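Local coordinates for protein IroE-like serine hydrolase (Shewanella oneidensis, PDB 3GFF) that probably hydrolyses ester bonds, as a putative serine esterase of the alpha/beta-hydrolase fold related to IroE, at residues 264-268 with 283-287; 41-47 with 134-140; 72-76 with 259-263; 163-169 with 196-202. All coordinates share one frame; numbering follows the deposited sequence.

Contact 1: 264-268 with 283-287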
loop_
_atom_site.group_PDB
_atom_site.type_symbol
_atom_site.label_atom_id
_atom_site.label_comp_id
_atom_site.label_asym_id
_atom_site.label_seq_id
_atom_site.Cartn_x
_atom_site.Cartn_y
_atom_site.Cartn_z
ATOM N N LYS A 264 -5.634 4.986 -14.984
ATOM C CA LYS A 264 -5.983 6.365 -14.747
ATOM C C LYS A 264 -7.124 6.879 -15.623
ATOM O O LYS A 264 -8.124 7.403 -15.125
ATOM C CB LYS A 264 -4.723 7.223 -14.966
ATOM C CG LYS A 264 -4.835 8.692 -14.557
ATOM C CD LYS A 264 -3.484 9.463 -14.779
ATOM C CE LYS A 264 -2.266 8.726 -14.151
ATOM N NZ LYS A 264 -1.017 9.541 -13.902
ATOM N N ASP A 265 -6.997 6.692 -16.936
ATOM C CA ASP A 265 -7.977 7.249 -17.860
ATOM C C ASP A 265 -9.280 6.450 -18.022
ATOM O O ASP A 265 -10.095 6.801 -18.872
ATOM C CB ASP A 265 -7.309 7.460 -19.213
ATOM C CG ASP A 265 -6.165 8.408 -19.136
ATOM O OD1 ASP A 265 -6.231 9.396 -18.379
ATOM O OD2 ASP A 265 -5.172 8.173 -19.848
ATOM N N PHE A 266 -9.464 5.403 -17.208
ATOM C CA PHE A 266 -10.650 4.514 -17.278
ATOM C C PHE A 266 -11.822 5.047 -16.500
ATOM O O PHE A 266 -12.960 4.597 -16.704
ATOM C CB PHE A 266 -10.339 3.118 -16.722
ATOM C CG PHE A 266 -9.491 2.263 -17.615
ATOM C CD1 PHE A 266 -8.216 2.658 -17.999
ATOM C CD2 PHE A 266 -9.940 1.014 -18.014
ATOM C CE1 PHE A 266 -7.442 1.861 -18.788
ATOM C CE2 PHE A 266 -9.151 0.196 -18.794
ATOM C CZ PHE A 266 -7.890 0.619 -19.175
ATOM N N ALA A 267 -11.526 5.961 -15.573
ATOM C CA ALA A 267 -12.533 6.626 -14.731
ATOM C C ALA A 267 -13.481 7.523 -15.547
ATOM O O ALA A 267 -13.070 8.239 -16.452
ATOM C CB ALA A 267 -11.823 7.462 -13.616
ATOM N N ILE A 268 -14.758 7.458 -15.209
ATOM C CA ILE A 268 -15.812 8.238 -15.859
ATOM C C ILE A 268 -16.342 9.199 -14.794
ATOM O O ILE A 268 -16.891 8.764 -13.770
ATOM C CB ILE A 268 -16.951 7.313 -16.367
ATOM C CG1 ILE A 268 -16.455 6.407 -17.504
ATOM C CG2 ILE A 268 -18.147 8.105 -16.855
ATOM C CD1 ILE A 268 -17.478 5.296 -17.885
ATOM N N GLN A 283 -13.544 8.063 -25.307
ATOM C CA GLN A 283 -12.626 7.747 -24.207
ATOM C C GLN A 283 -12.176 6.297 -24.298
ATOM O O GLN A 283 -10.972 5.989 -24.245
ATOM C CB GLN A 283 -13.323 8.001 -22.847
ATOM C CG GLN A 283 -12.588 7.529 -21.642
ATOM C CD GLN A 283 -13.385 7.692 -20.355
ATOM O OE1 GLN A 283 -14.587 7.915 -20.377
ATOM N NE2 GLN A 283 -12.698 7.596 -19.220
ATOM N N TYR A 284 -13.143 5.400 -24.433
ATOM C CA TYR A 284 -12.808 3.982 -24.541
ATOM C C TYR A 284 -12.193 3.603 -25.904
ATOM O O TYR A 284 -11.436 2.632 -25.990
ATOM C CB TYR A 284 -13.966 3.102 -24.047
ATOM C CG TYR A 284 -13.910 3.008 -22.539
ATOM C CD1 TYR A 284 -14.358 4.060 -21.738
ATOM C CD2 TYR A 284 -13.353 1.894 -21.917
ATOM C CE1 TYR A 284 -14.253 4.018 -20.361
ATOM C CE2 TYR A 284 -13.240 1.827 -20.545
ATOM C CZ TYR A 284 -13.674 2.899 -19.763
ATOM O OH TYR A 284 -13.591 2.812 -18.401
ATOM N N GLY A 285 -12.450 4.407 -26.938
ATOM C CA GLY A 285 -11.801 4.225 -28.229
ATOM C C GLY A 285 -10.302 4.480 -28.076
ATOM O O GLY A 285 -9.487 3.727 -28.577
ATOM N N VAL A 286 -9.950 5.523 -27.334
ATOM C CA VAL A 286 -8.562 5.873 -27.088
ATOM C C VAL A 286 -7.881 4.765 -26.273
ATOM O O VAL A 286 -6.767 4.342 -26.623
ATOM C CB VAL A 286 -8.418 7.244 -26.376
ATOM C CG1 VAL A 286 -6.913 7.554 -26.057
ATOM C CG2 VAL A 286 -9.063 8.354 -27.226
ATOM N N LEU A 287 -8.553 4.276 -25.221
ATOM C CA LEU A 287 -7.998 3.172 -24.396
ATOM C C LEU A 287 -7.769 1.936 -25.261
ATOM O O LEU A 287 -6.719 1.285 -25.168
ATOM C CB LEU A 287 -8.899 2.840 -23.187
ATOM C CG LEU A 287 -9.093 3.964 -22.152
ATOM C CD1 LEU A 287 -10.035 3.560 -21.039
ATOM C CD2 LEU A 287 -7.729 4.367 -21.630
#
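The side-chain amide nitrogen of Gln283 donates to two backbone carbonyls of the facing loop at once: NE2 lies 2.7 Å from Asp265 O in a fairly straight bond (N-H...O 163°) and 2.9 Å from Ala267 O. Both acceptors sit close to the plane of the amide, so the two bonds together fix the rotation of its end. The carbonyls are used differently: NE2 is tilted from the plane of the Asp265 carbonyl and stands well above that of Ala267. Gln283 spans the gap because CG is anti to its backbone N (chi1 171°) and the chain beyond is extended. On the carbonyl between these two, Phe266 O, Tyr284 OH donates a very short 2.5 Å bond, in the carbonyl plane and on a lone pair. Three successive carbonyls at the exit of helix 250-263 are thus taken up by one turn of helix 277-291, where the loop after helix 250-263 folds back on the next helix. One turn further on, Leu287 lays CD1 over the centre of the Phe266 ring, a CH-pi contact 3.6 Å from the centroid, while its CD2 meets CB of Asp265. The Phe266 and Tyr284 rings stand at 82° to each other, and Phe263 meets Phe266 edge-to-face. The carboxylate of Asp265 turns to another residue of helix 277-291, forming a salt bridge through OD2 with Arg290 NH1.

Contact 2: 41-47 with 134-140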
loop_
_atom_site.group_PDB
_atom_site.type_symbol
_atom_site.label_atom_id
_atom_site.label_comp_id
_atom_site.label_asym_id
_atom_site.label_seq_id
_atom_site.Cartn_x
_atom_site.Cartn_y
_atom_site.Cartn_z
ATOM N N GLU A 41 -19.653 -10.660 -16.647
ATOM C CA GLU A 41 -18.558 -9.733 -16.951
ATOM C C GLU A 41 -17.200 -10.453 -17.046
ATOM O O GLU A 41 -16.922 -11.376 -16.279
ATOM C CB GLU A 41 -18.542 -8.580 -15.927
ATOM C CG GLU A 41 -17.439 -7.595 -16.106
ATOM C CD GLU A 41 -17.528 -6.380 -15.184
ATOM O OE1 GLU A 41 -18.485 -6.232 -14.415
ATOM O OE2 GLU A 41 -16.601 -5.552 -15.227
ATOM N N ALA A 42 -16.371 -10.015 -17.998
ATOM C CA ALA A 42 -15.044 -10.566 -18.229
ATOM C C ALA A 42 -14.101 -9.503 -17.704
ATOM O O ALA A 42 -14.337 -8.335 -17.932
ATOM C CB ALA A 42 -14.806 -10.840 -19.725
ATOM N N TYR A 43 -13.032 -9.924 -17.031
ATOM C CA TYR A 43 -12.057 -9.036 -16.381
ATOM C C TYR A 43 -10.635 -9.144 -16.953
ATOM O O TYR A 43 -10.275 -10.144 -17.567
ATOM C CB TYR A 43 -12.001 -9.405 -14.898
ATOM C CG TYR A 43 -13.345 -9.248 -14.224
ATOM C CD1 TYR A 43 -13.749 -8.011 -13.720
ATOM C CD2 TYR A 43 -14.231 -10.310 -14.149
ATOM C CE1 TYR A 43 -14.997 -7.851 -13.132
ATOM C CE2 TYR A 43 -15.488 -10.173 -13.550
ATOM C CZ TYR A 43 -15.868 -8.940 -13.058
ATOM O OH TYR A 43 -17.105 -8.779 -12.486
ATOM N N PRO A 44 -9.818 -8.095 -16.755
ATOM C CA PRO A 44 -8.411 -8.233 -17.097
ATOM C C PRO A 44 -7.730 -9.164 -16.118
ATOM O O PRO A 44 -8.265 -9.452 -15.045
ATOM C CB PRO A 44 -7.842 -6.825 -16.917
ATOM C CG PRO A 44 -8.941 -5.992 -16.361
ATOM C CD PRO A 44 -10.157 -6.766 -16.207
ATOM N N VAL A 45 -6.530 -9.608 -16.456
ATOM C CA VAL A 45 -5.801 -10.507 -15.583
ATOM C C VAL A 45 -4.464 -9.876 -15.267
ATOM O O VAL A 45 -3.704 -9.522 -16.175
ATOM C CB VAL A 45 -5.588 -11.901 -16.209
ATOM C CG1 VAL A 45 -4.905 -12.887 -15.158
ATOM C CG2 VAL A 45 -6.911 -12.478 -16.735
ATOM N N VAL A 46 -4.184 -9.734 -13.972
ATOM C CA VAL A 46 -2.905 -9.175 -13.518
ATOM C C VAL A 46 -2.099 -10.348 -12.986
ATOM O O VAL A 46 -2.431 -10.976 -11.971
ATOM C CB VAL A 46 -3.068 -8.002 -12.486
ATOM C CG1 VAL A 46 -1.722 -7.524 -12.006
ATOM C CG2 VAL A 46 -3.800 -6.776 -13.133
ATOM N N TYR A 47 -1.050 -10.679 -13.717
ATOM C CA TYR A 47 -0.138 -11.767 -13.307
ATOM C C TYR A 47 0.994 -11.213 -12.455
ATOM O O TYR A 47 1.717 -10.351 -12.913
ATOM C CB TYR A 47 0.452 -12.446 -14.537
ATOM C CG TYR A 47 -0.519 -13.327 -15.320
ATOM C CD1 TYR A 47 -1.326 -12.783 -16.302
ATOM C CD2 TYR A 47 -0.556 -14.707 -15.135
ATOM C CE1 TYR A 47 -2.150 -13.554 -17.046
ATOM C CE2 TYR A 47 -1.395 -15.499 -15.864
ATOM C CZ TYR A 47 -2.199 -14.912 -16.822
ATOM O OH TYR A 47 -3.051 -15.647 -17.599
ATOM N N ARG A 134 -13.526 -15.963 -16.781
ATOM C CA ARG A 134 -13.955 -15.001 -17.788
ATOM C C ARG A 134 -12.973 -13.837 -17.840
ATOM O O ARG A 134 -13.033 -12.901 -17.012
ATOM C CB ARG A 134 -15.368 -14.512 -17.487
ATOM C CG ARG A 134 -16.425 -15.647 -17.504
ATOM C CD ARG A 134 -17.859 -15.056 -17.366
ATOM N NE ARG A 134 -17.896 -14.044 -16.316
ATOM C CZ ARG A 134 -18.113 -14.266 -15.024
ATOM N NH1 ARG A 134 -18.412 -15.463 -14.570
ATOM N NH2 ARG A 134 -18.075 -13.252 -14.174
ATOM N N THR A 135 -12.050 -13.932 -18.799
ATOM C CA THR A 135 -11.004 -12.947 -19.001
ATOM C C THR A 135 -11.333 -12.112 -20.234
ATOM O O THR A 135 -11.903 -12.618 -21.198
ATOM C CB THR A 135 -9.647 -13.626 -19.161
ATOM O OG1 THR A 135 -9.617 -14.373 -20.393
ATOM C CG2 THR A 135 -9.408 -14.560 -17.959
ATOM N N ASN A 136 -10.924 -10.852 -20.225
ATOM C CA ASN A 136 -11.313 -9.903 -21.288
ATOM C C ASN A 136 -10.274 -9.503 -22.339
ATOM O O ASN A 136 -10.527 -8.579 -23.121
ATOM C CB ASN A 136 -11.908 -8.635 -20.665
ATOM C CG ASN A 136 -10.865 -7.713 -20.048
ATOM O OD1 ASN A 136 -9.664 -7.886 -20.253
ATOM N ND2 ASN A 136 -11.336 -6.673 -19.341
ATOM N N GLY A 137 -9.126 -10.169 -22.348
ATOM C CA GLY A 137 -8.098 -9.890 -23.357
ATOM C C GLY A 137 -7.026 -8.921 -22.929
ATOM O O GLY A 137 -6.040 -8.756 -23.617
ATOM N N ILE A 138 -7.218 -8.271 -21.789
ATOM C CA ILE A 138 -6.219 -7.365 -21.242
ATOM C C ILE A 138 -5.406 -8.098 -20.169
ATOM O O ILE A 138 -5.941 -8.463 -19.108
ATOM C CB ILE A 138 -6.891 -6.077 -20.679
ATOM C CG1 ILE A 138 -7.703 -5.377 -21.784
ATOM C CG2 ILE A 138 -5.855 -5.124 -20.126
ATOM C CD1 ILE A 138 -6.888 -5.039 -23.027
ATOM N N ASN A 139 -4.132 -8.348 -20.471
ATOM C CA ASN A 139 -3.248 -9.056 -19.548
ATOM C C ASN A 139 -2.064 -8.178 -19.167
ATOM O O ASN A 139 -1.391 -7.628 -20.056
ATOM C CB ASN A 139 -2.722 -10.340 -20.190
ATOM C CG ASN A 139 -3.819 -11.251 -20.625
ATOM O OD1 ASN A 139 -4.603 -11.730 -19.808
ATOM N ND2 ASN A 139 -3.905 -11.488 -21.931
ATOM N N VAL A 140 -1.794 -8.117 -17.862
ATOM C CA VAL A 140 -0.739 -7.292 -17.280
ATOM C C VAL A 140 0.261 -8.185 -16.545
ATOM O O VAL A 140 -0.142 -9.091 -15.863
ATOM C CB VAL A 140 -1.352 -6.235 -16.279
ATOM C CG1 VAL A 140 -0.258 -5.394 -15.564
ATOM C CG2 VAL A 140 -2.355 -5.330 -17.008
HETATM O O HOH W 1 -14.620 -6.679 -20.323
HETATM O O HOH W 2 -4.689 -14.397 -19.411
#
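Tyr43 N takes up Arg134 O, and Asn136 N takes up Tyr43 O, where strand 43-48 pairs in parallel first with the short strand 135-136 and, past a corner, with 138-144 of the central sheet of the alpha/beta-hydrolase fold. The pairing is interrupted by a beta bulge: between Tyr43 and Val45 the register slips by two residues as segment 134-140 turns that corner at Gly137. Asn136 shapes the corner as an Asx turn, its OD1 accepting from Ile138 N at 2.9 Å while the amide lies against the Pro44 ring. Pro44 has no N-H to offer, and regular pairing resumes with Val45 N to Ile138 O, Val140 N to Val45 O and Tyr47 N to Val140 O, all three donors nearly along the C=O axis. Before the strand, Arg134 grips Glu41 O side-on with two nitrogens, NE at 2.8 Å and NH2 at 3.0 Å. NH2 lies on a lone pair in the carbonyl plane, whereas NE stands above it. A bend at chi3 (-45°) turns the guanidinium back to this oxygen, and NH2 also donates to Tyr36 O. The Glu41 carboxylate is satisfied by Ser298 OG and Gln300 N, and Tyr43 OH is bonded to Gln300 NE2. Asn139 ND2 bonds Leu161 O, leaving its OD1 to accept from a water at 2.7 Å that in turn accepts from Tyr47 OH. Beside this polar link the methyls Val45 CG2 and Thr135 CG2 press together at 3.5 Å, closer than two methyl groups normally pack.

Contact 3: 72-76 with 259-263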
loop_
_atom_site.group_PDB
_atom_site.type_symbol
_atom_site.label_atom_id
_atom_site.label_comp_id
_atom_site.label_asym_id
_atom_site.label_seq_id
_atom_site.Cartn_x
_atom_site.Cartn_y
_atom_site.Cartn_z
ATOM N N GLN A 72 -10.613 3.233 -7.646
ATOM C CA GLN A 72 -9.492 3.901 -8.260
ATOM C C GLN A 72 -8.983 3.117 -9.450
ATOM O O GLN A 72 -8.398 3.691 -10.378
ATOM C CB GLN A 72 -8.392 4.117 -7.217
ATOM C CG GLN A 72 -8.878 4.946 -6.023
ATOM C CD GLN A 72 -9.290 6.355 -6.418
ATOM O OE1 GLN A 72 -8.470 7.141 -6.892
ATOM N NE2 GLN A 72 -10.553 6.685 -6.204
ATOM N N ILE A 73 -9.153 1.800 -9.422
ATOM C CA ILE A 73 -8.797 1.009 -10.574
ATOM C C ILE A 73 -9.982 0.087 -10.809
ATOM O O ILE A 73 -10.823 -0.045 -9.928
ATOM C CB ILE A 73 -7.455 0.272 -10.390
ATOM C CG1 ILE A 73 -7.521 -0.758 -9.259
ATOM C CG2 ILE A 73 -6.309 1.265 -10.144
ATOM C CD1 ILE A 73 -6.232 -1.562 -9.088
ATOM N N PRO A 74 -10.087 -0.521 -12.003
ATOM C CA PRO A 74 -11.183 -1.455 -12.208
ATOM C C PRO A 74 -10.932 -2.801 -11.516
ATOM O O PRO A 74 -9.831 -3.066 -10.996
ATOM C CB PRO A 74 -11.245 -1.604 -13.731
ATOM C CG PRO A 74 -9.940 -1.216 -14.239
ATOM C CD PRO A 74 -9.241 -0.383 -13.197
ATOM N N LYS A 75 -11.957 -3.637 -11.505
ATOM C CA LYS A 75 -11.841 -4.979 -10.947
ATOM C C LYS A 75 -10.943 -5.847 -11.842
ATOM O O LYS A 75 -11.001 -5.745 -13.034
ATOM C CB LYS A 75 -13.235 -5.598 -10.829
ATOM C CG LYS A 75 -14.197 -4.863 -9.860
ATOM C CD LYS A 75 -13.795 -5.089 -8.452
ATOM C CE LYS A 75 -14.841 -4.598 -7.425
ATOM N NZ LYS A 75 -15.020 -3.125 -7.410
ATOM N N VAL A 76 -10.086 -6.678 -11.263
ATOM C CA VAL A 76 -9.227 -7.578 -12.041
ATOM C C VAL A 76 -9.191 -8.976 -11.412
ATOM O O VAL A 76 -9.584 -9.143 -10.265
ATOM C CB VAL A 76 -7.783 -7.078 -12.095
ATOM C CG1 VAL A 76 -7.722 -5.650 -12.718
ATOM C CG2 VAL A 76 -7.151 -7.088 -10.682
ATOM N N ILE A 259 -0.058 0.764 -11.237
ATOM C CA ILE A 259 -1.398 0.261 -11.587
ATOM C C ILE A 259 -2.414 1.382 -11.670
ATOM O O ILE A 259 -3.364 1.276 -12.444
ATOM C CB ILE A 259 -1.885 -0.858 -10.587
ATOM C CG1 ILE A 259 -2.823 -1.839 -11.302
ATOM C CG2 ILE A 259 -2.466 -0.263 -9.321
ATOM C CD1 ILE A 259 -2.104 -2.613 -12.474
ATOM N N ARG A 260 -2.214 2.425 -10.857
ATOM C CA ARG A 260 -3.019 3.608 -10.877
ATOM C C ARG A 260 -2.786 4.416 -12.162
ATOM O O ARG A 260 -3.718 4.974 -12.733
ATOM C CB ARG A 260 -2.816 4.475 -9.613
ATOM C CG ARG A 260 -3.604 3.992 -8.393
ATOM C CD ARG A 260 -3.251 4.710 -7.102
ATOM N NE ARG A 260 -3.403 6.170 -7.213
ATOM C CZ ARG A 260 -4.532 6.852 -7.027
ATOM N NH1 ARG A 260 -5.668 6.247 -6.681
ATOM N NH2 ARG A 260 -4.534 8.175 -7.189
ATOM N N HIS A 261 -1.545 4.516 -12.578
ATOM C CA HIS A 261 -1.213 5.163 -13.827
ATOM C C HIS A 261 -1.776 4.379 -15.029
ATOM O O HIS A 261 -2.346 4.957 -15.953
ATOM C CB HIS A 261 0.299 5.272 -13.954
ATOM C CG HIS A 261 0.743 5.741 -15.296
ATOM N ND1 HIS A 261 0.605 7.051 -15.691
ATOM C CD2 HIS A 261 1.291 5.079 -16.343
ATOM C CE1 HIS A 261 1.068 7.187 -16.921
ATOM N NE2 HIS A 261 1.486 6.012 -17.343
ATOM N N LEU A 262 -1.647 3.053 -14.999
ATOM C CA LEU A 262 -2.188 2.224 -16.074
ATOM C C LEU A 262 -3.687 2.407 -16.269
ATOM O O LEU A 262 -4.161 2.470 -17.395
ATOM C CB LEU A 262 -1.915 0.730 -15.812
ATOM C CG LEU A 262 -2.369 -0.203 -16.939
ATOM C CD1 LEU A 262 -1.488 -0.002 -18.221
ATOM C CD2 LEU A 262 -2.321 -1.683 -16.456
ATOM N N PHE A 263 -4.432 2.492 -15.170
ATOM C CA PHE A 263 -5.897 2.604 -15.220
ATOM C C PHE A 263 -6.501 3.986 -15.003
ATOM O O PHE A 263 -7.731 4.134 -14.896
ATOM C CB PHE A 263 -6.501 1.630 -14.214
ATOM C CG PHE A 263 -6.286 0.205 -14.585
ATOM C CD1 PHE A 263 -6.814 -0.300 -15.763
ATOM C CD2 PHE A 263 -5.578 -0.647 -13.761
ATOM C CE1 PHE A 263 -6.627 -1.625 -16.102
ATOM C CE2 PHE A 263 -5.399 -1.947 -14.093
ATOM C CZ PHE A 263 -5.909 -2.441 -15.258
HETATM O O HOH W 3 -6.148 5.361 -10.991
#
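The loop leading into strand 77-81 of the central sheet packs here against residues 259-263 of helix 250-263, a helix that lies against one side of that sheet. Pro74 sits over one face of the Phe263 ring, its CD 3.7 Å from the ring centroid in a CH-pi contact and only 3.3 Å from Phe263 CG, so the proline is offset toward the side where the ring joins its CB. The opposite face is covered by CD2 of Leu262, its neighbour in the helix. Ile73 fills the angle between Phe263 and Ile259. Its CG1 lies between the backbone N and the carbonyl carbon (chi1 64°), sending CD1 to within 4.0 Å of Ile259 CG2, while CB faces Phe263 CD2. Toward the partly exposed end, Gln72 and Arg260 run side by side with amide and guanidinium nearly coplanar, 12° apart. Arg260 NH1 donates to Gln72 OE1 at 2.9 Å, in the carbonyl plane and on a lone pair. A water donates to both Gln72 O and Arg260 O, joining the backbones beneath these side chains. Arg260 NH2 has a separate partner, Glu244 O of the second subunit, where Thr246 also packs on Gln72. The flat alignment with Gln72 would help hold the guanidinium for that second bond, so the polar edge of this intrachain contact is also part of the dimer interface.

Contact 4: 163-169 with 196-202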
loop_
_atom_site.group_PDB
_atom_site.type_symbol
_atom_site.label_atom_id
_atom_site.label_comp_id
_atom_site.label_asym_id
_atom_site.label_seq_id
_atom_site.Cartn_x
_atom_site.Cartn_y
_atom_site.Cartn_z
ATOM N N SER A 163 -0.196 -6.929 -22.730
ATOM C CA SER A 163 -0.218 -5.565 -23.319
ATOM C C SER A 163 0.489 -4.539 -22.433
ATOM O O SER A 163 0.871 -3.457 -22.901
ATOM C CB SER A 163 -1.648 -5.090 -23.591
ATOM O OG SER A 163 -2.461 -5.251 -22.440
ATOM N N ALA A 164 0.664 -4.881 -21.170
ATOM C CA ALA A 164 1.220 -3.943 -20.179
ATOM C C ALA A 164 2.140 -4.649 -19.239
ATOM O O ALA A 164 1.856 -5.779 -18.783
ATOM C CB ALA A 164 0.072 -3.258 -19.336
ATOM N N TYR A 165 3.195 -3.940 -18.871
ATOM C CA TYR A 165 4.196 -4.452 -17.954
ATOM C C TYR A 165 4.540 -3.432 -16.869
ATOM O O TYR A 165 4.667 -2.223 -17.119
ATOM C CB TYR A 165 5.487 -4.776 -18.718
ATOM C CG TYR A 165 5.346 -5.789 -19.843
ATOM C CD1 TYR A 165 5.438 -7.137 -19.577
ATOM C CD2 TYR A 165 5.154 -5.400 -21.158
ATOM C CE1 TYR A 165 5.309 -8.076 -20.574
ATOM C CE2 TYR A 165 5.060 -6.352 -22.186
ATOM C CZ TYR A 165 5.137 -7.690 -21.866
ATOM O OH TYR A 165 5.043 -8.703 -22.787
ATOM N N LEU A 166 4.714 -3.964 -15.672
ATOM C CA LEU A 166 5.152 -3.237 -14.517
ATOM C C LEU A 166 6.473 -3.853 -14.151
ATOM O O LEU A 166 6.509 -5.028 -13.754
ATOM C CB LEU A 166 4.163 -3.309 -13.339
ATOM C CG LEU A 166 3.159 -2.149 -13.313
ATOM C CD1 LEU A 166 2.155 -2.273 -14.434
ATOM C CD2 LEU A 166 2.478 -2.031 -11.934
ATOM N N ALA A 167 7.550 -3.071 -14.305
ATOM C CA ALA A 167 8.924 -3.521 -13.983
ATOM C C ALA A 167 9.389 -2.731 -12.754
ATOM O O ALA A 167 9.688 -1.564 -12.847
ATOM C CB ALA A 167 9.846 -3.310 -15.168
ATOM N N LEU A 168 9.380 -3.383 -11.601
ATOM C CA LEU A 168 9.644 -2.746 -10.308
ATOM C C LEU A 168 11.079 -3.030 -9.814
ATOM O O LEU A 168 11.401 -4.099 -9.316
ATOM C CB LEU A 168 8.589 -3.198 -9.288
ATOM C CG LEU A 168 7.116 -3.114 -9.776
ATOM C CD1 LEU A 168 6.092 -3.660 -8.726
ATOM C CD2 LEU A 168 6.804 -1.684 -10.229
ATOM N N ASP A 169 11.910 -2.029 -9.991
ATOM C CA ASP A 169 13.331 -2.034 -9.643
ATOM C C ASP A 169 14.025 -3.210 -10.271
ATOM O O ASP A 169 14.670 -3.999 -9.614
ATOM C CB ASP A 169 13.537 -1.991 -8.148
ATOM C CG ASP A 169 14.730 -1.152 -7.769
ATOM O OD1 ASP A 169 14.949 -0.125 -8.448
ATOM O OD2 ASP A 169 15.418 -1.498 -6.796
ATOM N N GLN A 196 2.749 -1.120 -23.337
ATOM C CA GLN A 196 2.892 -0.233 -22.173
ATOM C C GLN A 196 3.908 -0.793 -21.186
ATOM O O GLN A 196 3.928 -1.976 -20.921
ATOM C CB GLN A 196 1.545 0.025 -21.485
ATOM C CG GLN A 196 0.657 1.046 -22.282
ATOM C CD GLN A 196 -0.747 1.205 -21.695
ATOM O OE1 GLN A 196 -1.648 0.461 -22.034
ATOM N NE2 GLN A 196 -0.944 2.212 -20.877
ATOM N N LEU A 197 4.763 0.090 -20.682
ATOM C CA LEU A 197 5.794 -0.233 -19.718
ATOM C C LEU A 197 5.822 0.867 -18.651
ATOM O O LEU A 197 5.809 2.062 -18.968
ATOM C CB LEU A 197 7.184 -0.312 -20.375
ATOM C CG LEU A 197 8.355 -0.464 -19.377
ATOM C CD1 LEU A 197 8.355 -1.831 -18.658
ATOM C CD2 LEU A 197 9.666 -0.234 -20.086
ATOM N N PHE A 198 5.818 0.450 -17.395
ATOM C CA PHE A 198 5.999 1.359 -16.251
ATOM C C PHE A 198 7.205 0.850 -15.525
ATOM O O PHE A 198 7.291 -0.355 -15.234
ATOM C CB PHE A 198 4.776 1.359 -15.318
ATOM C CG PHE A 198 5.006 2.078 -13.995
ATOM C CD1 PHE A 198 4.803 3.443 -13.885
ATOM C CD2 PHE A 198 5.396 1.366 -12.870
ATOM C CE1 PHE A 198 4.998 4.106 -12.688
ATOM C CE2 PHE A 198 5.589 2.007 -11.671
ATOM C CZ PHE A 198 5.399 3.394 -11.581
HETATM N N MSE A 199 8.164 1.726 -15.243
HETATM C CA MSE A 199 9.321 1.360 -14.412
HETATM C C MSE A 199 9.305 2.089 -13.066
HETATM O O MSE A 199 9.141 3.322 -13.012
HETATM C CB MSE A 199 10.649 1.698 -15.115
HETATM C CG MSE A 199 10.955 0.846 -16.309
HETATM SE SE MSE A 199 12.528 1.434 -17.246
HETATM C CE MSE A 199 13.846 1.255 -15.791
ATOM N N ALA A 200 9.488 1.339 -11.978
ATOM C CA ALA A 200 9.655 1.935 -10.643
ATOM C C ALA A 200 11.149 1.835 -10.436
ATOM O O ALA A 200 11.736 0.791 -10.749
ATOM C CB ALA A 200 8.911 1.143 -9.534
ATOM N N ILE A 201 11.760 2.896 -9.923
ATOM C CA ILE A 201 13.193 2.927 -9.704
ATOM C C ILE A 201 13.450 3.388 -8.274
ATOM O O ILE A 201 13.152 4.539 -7.935
ATOM C CB ILE A 201 13.930 3.875 -10.711
ATOM C CG1 ILE A 201 13.567 3.518 -12.148
ATOM C CG2 ILE A 201 15.466 3.807 -10.491
ATOM C CD1 ILE A 201 14.078 4.505 -13.246
ATOM N N ALA A 202 13.994 2.485 -7.443
ATOM C CA ALA A 202 14.269 2.781 -6.043
ATOM C C ALA A 202 15.689 3.352 -5.846
ATOM O O ALA A 202 16.400 3.587 -6.810
ATOM C CB ALA A 202 14.045 1.525 -5.173
HETATM O O HOH W 4 17.238 1.380 -8.418
#
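With chi1 at -143°, the carboxylate of Asp169 swings over the end of the neighbouring strand, where OD1 accepts from Ala202 N at 3.0 Å in a nearly straight bond. The amide comes from above the carboxylate plane. Leu168, with CG anti to its carbonyl carbon (chi1 -48°), brings CD2 to 3.6 Å from Ala200 CB and to the edge of the Phe198 ring, whose CD2 meets Leu166 CG. The backbones of strands 164-168 and 195-201 pair in parallel, the two strands of a beta-alpha-beta unit joined through helix 178-189. Ala167 N to Phe198 O is the straightest bond of the ladder, at 176°; the Gln196 N to Ser163 O bond at its start is weak. On the face carrying Tyr165 and Ala167, Leu197 CD1 touches CB of both. A water donates to Asp169 OD1 at 2.7 Å and to Ala202 O. Asp169 OD2 is bonded to His247 ND1 and His216 NE2, consistent with the acid of a Ser145-His247-Asp169 triad. Two polar partners on each carboxylate oxygen would restrict its rotation, and the Ala202 bond probably helps hold OD2 toward His247.

Contacts 2 and 4 lie in the same central sheet, centres 18 Å apart, and meet where neighbouring strands 138-144 and 164-168 run side by side, Asn139 O facing Ser163 N. Contact 3 brings helix 250-263 against this sheet: Leu262 touches Val140 of contact 2 and both Ala164 and Gln196 of contact 4. Contact 1 follows directly in sequence, about 11 Å from contact 3 between centres, and carries the chain from helix 250-263 into helix 277-291. Along the chain, contacts 2 and 3 interlock, contact 4 falls between the two segments of contact 3, and contact 1 comes last. The helix that follows the probable catalytic His247 thus packs on the sheet whose strand 164-168 leads to Asp169.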